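Local atomic coordinates of metallo-carboxypeptidase (Pseudomonas aeruginosa, PDB entry 4A37), a protein that probably acts as a zinc-dependent metallocarboxypeptidase of the M14 family, related to the cytosolic carboxypeptidases, and may bind tubulin. Residues Gln178-Glu183 with Gly236-Arg241. Sequence-based numbering, arbitrary orientation.
Sequences QQHPGE and GQDLNR. With ZN (zinc ion), chain C.
OD1 of D238 sits at the edge of the H180 imidazole, close to its plane, with the carboxylate turned 72° to the ring; OE1 of E183 lies in plane at the ring edge, and CB of N240 approaches obliquely, 3.7 Å from NE2 of H180. OD2 of D238 lies over one face of the R241 guanidinium, towards its rim. This is a worked example of a second-shell carboxylate positioning a metal ligand. ND1 of H180 binds the zinc ion at 2.1 Å, while its NE2 donates to OD1 of D238 over 2.8 Å. The bond is somewhat bent, 141° at the hydrogen, and arrives from the syn side but 27° out of the carboxylate plane. The backbone N of N240 reaches OD1 of D238 on the anti side and from the opposite face, closing an Asx turn. With CG of D238 anti to its own N, the carboxylate is brought up to the histidine, and its OD2 forms a salt bridge with R231.

Beside this pair, the amides of Q179 and N240 cross nearly at right angles. NE2 of Q179 makes a weak hydrogen bond, 3.0 Å long, to OD1 of N240, which also accepts from the backbone N of A332; W243 donates to OE1 of Q179, and NE2 also donates to D271. A water bridges O of Q179 (2.7 Å) to N of L239. In the His-x-x-Glu zinc motif of M14 carboxypeptidases, after strand 171-177, E183 chelates the zinc through OE1 and OE2; H273 of strand 268-275 and a water complete the site. Ligated at ND1 and tied to a carboxylate at NE2, H180 has its ring rotation fixed, and D238 would be expected to make it a more electron-rich zinc ligand, though R231 and the N-H of N240 would temper the effect.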
loop_
_atom_site.group_PDB
_atom_site.type_symbol
_atom_site.label_atom_id
_atom_site.label_comp_id
_atom_site.label_asym_id
_atom_site.label_seq_id
_atom_site.Cartn_x
_atom_site.Cartn_y
_atom_site.Cartn_z
ATOM N N GLN A 178 -1.834 -3.360 1.774
ATOM C CA GLN A 178 -2.441 -3.416 0.461
ATOM C C GLN A 178 -3.814 -4.071 0.346
ATOM O O GLN A 178 -4.027 -4.939 -0.513
ATOM C CB GLN A 178 -1.455 -4.072 -0.516
ATOM C CG GLN A 178 -1.446 -3.419 -1.896
ATOM C CD GLN A 178 -0.207 -3.745 -2.716
ATOM O OE1 GLN A 178 0.909 -3.761 -2.196
ATOM N NE2 GLN A 178 -0.395 -3.973 -4.011
ATOM N N GLN A 179 -4.752 -3.674 1.200
ATOM C CA GLN A 179 -6.103 -4.217 1.077
ATOM C C GLN A 179 -6.647 -3.721 -0.256
ATOM O O GLN A 179 -7.460 -4.381 -0.898
ATOM C CB GLN A 179 -7.012 -3.718 2.191
ATOM C CG GLN A 179 -6.754 -4.300 3.547
ATOM C CD GLN A 179 -7.864 -3.929 4.502
ATOM O OE1 GLN A 179 -8.970 -4.458 4.417
ATOM N NE2 GLN A 179 -7.580 -3.001 5.408
ATOM N N HIS A 180 -6.228 -2.518 -0.635
ATOM C CA HIS A 180 -6.617 -1.937 -1.922
ATOM C C HIS A 180 -5.446 -2.323 -2.834
ATOM O O HIS A 180 -4.316 -1.845 -2.671
ATOM C CB HIS A 180 -6.769 -0.420 -1.787
ATOM C CG HIS A 180 -7.947 -0.018 -0.947
ATOM N ND1 HIS A 180 -7.878 0.954 0.025
ATOM C CD2 HIS A 180 -9.213 -0.498 -0.904
ATOM C CE1 HIS A 180 -9.047 1.056 0.634
ATOM N NE2 HIS A 180 -9.875 0.185 0.088
ATOM N N PRO A 181 -5.702 -3.224 -3.799
ATOM C CA PRO A 181 -4.681 -3.719 -4.725
ATOM C C PRO A 181 -3.830 -2.732 -5.513
ATOM O O PRO A 181 -2.677 -3.031 -5.824
ATOM C CB PRO A 181 -5.469 -4.674 -5.614
ATOM C CG PRO A 181 -6.808 -4.014 -5.702
ATOM C CD PRO A 181 -7.049 -3.643 -4.239
ATOM N N GLY A 182 -4.367 -1.556 -5.826
ATOM C CA GLY A 182 -3.584 -0.592 -6.587
ATOM C C GLY A 182 -2.551 0.188 -5.791
ATOM O O GLY A 182 -1.699 0.872 -6.355
ATOM N N GLU A 183 -2.607 0.066 -4.472
ATOM C CA GLU A 183 -1.697 0.801 -3.608
ATOM C C GLU A 183 -0.432 0.007 -3.311
ATOM O O GLU A 183 -0.146 -0.352 -2.171
ATOM C CB GLU A 183 -2.444 1.178 -2.335
ATOM C CG GLU A 183 -3.612 2.119 -2.640
ATOM C CD GLU A 183 -4.655 2.158 -1.551
ATOM O OE1 GLU A 183 -4.353 1.763 -0.401
ATOM O OE2 GLU A 183 -5.781 2.604 -1.857
ATOM N N GLY A 236 -15.223 -8.179 -6.223
ATOM C CA GLY A 236 -15.735 -6.826 -6.351
ATOM C C GLY A 236 -15.960 -6.124 -5.022
ATOM O O GLY A 236 -16.586 -5.065 -4.968
ATOM N N GLN A 237 -15.433 -6.693 -3.943
ATOM C CA GLN A 237 -15.598 -6.099 -2.624
ATOM C C GLN A 237 -14.422 -5.223 -2.204
ATOM O O GLN A 237 -13.263 -5.599 -2.386
ATOM C CB GLN A 237 -15.794 -7.207 -1.579
ATOM C CG GLN A 237 -15.888 -6.731 -0.128
ATOM C CD GLN A 237 -17.117 -5.882 0.151
ATOM O OE1 GLN A 237 -18.219 -6.194 -0.301
ATOM N NE2 GLN A 237 -16.933 -4.808 0.912
ATOM N N ASP A 238 -14.726 -4.047 -1.657
ATOM C CA ASP A 238 -13.680 -3.158 -1.147
ATOM C C ASP A 238 -13.361 -3.789 0.208
ATOM O O ASP A 238 -14.151 -3.689 1.148
ATOM C CB ASP A 238 -14.214 -1.738 -0.928
ATOM C CG ASP A 238 -13.151 -0.790 -0.396
ATOM O OD1 ASP A 238 -12.217 -1.255 0.296
ATOM O OD2 ASP A 238 -13.254 0.427 -0.659
ATOM N N LEU A 239 -12.211 -4.444 0.315
ATOM C CA LEU A 239 -11.869 -5.104 1.561
ATOM C C LEU A 239 -11.845 -4.201 2.784
ATOM O O LEU A 239 -12.131 -4.662 3.894
ATOM C CB LEU A 239 -10.531 -5.839 1.428
ATOM C CG LEU A 239 -10.541 -7.039 0.474
ATOM C CD1 LEU A 239 -9.165 -7.703 0.484
ATOM C CD2 LEU A 239 -11.618 -8.040 0.907
ATOM N N ASN A 240 -11.526 -2.921 2.608
ATOM C CA ASN A 240 -11.488 -2.051 3.777
ATOM C C ASN A 240 -12.854 -1.501 4.181
ATOM O O ASN A 240 -12.943 -0.517 4.914
ATOM C CB ASN A 240 -10.504 -0.901 3.585
ATOM C CG ASN A 240 -10.055 -0.317 4.909
ATOM O OD1 ASN A 240 -9.865 -1.051 5.877
ATOM N ND2 ASN A 240 -9.884 0.998 4.960
ATOM N N ARG A 241 -13.912 -2.135 3.690
ATOM C CA ARG A 241 -15.285 -1.756 4.032
ATOM C C ARG A 241 -15.996 -3.046 4.429
ATOM O O ARG A 241 -17.209 -3.068 4.645
ATOM C CB ARG A 241 -15.997 -1.125 2.825
ATOM C CG ARG A 241 -15.426 0.203 2.350
ATOM C CD ARG A 241 -15.591 1.318 3.380
ATOM N NE ARG A 241 -15.127 2.609 2.867
ATOM C CZ ARG A 241 -13.851 2.979 2.789
ATOM N NH1 ARG A 241 -12.887 2.164 3.198
ATOM N NH2 ARG A 241 -13.536 4.166 2.284
HETATM ZN ZN ZN C . -6.281 2.136 0.554
HETATM O O HOH W 1 -10.092 -4.350 -1.581
HETATM O O HOH W 2 -6.702 4.190 0.973
#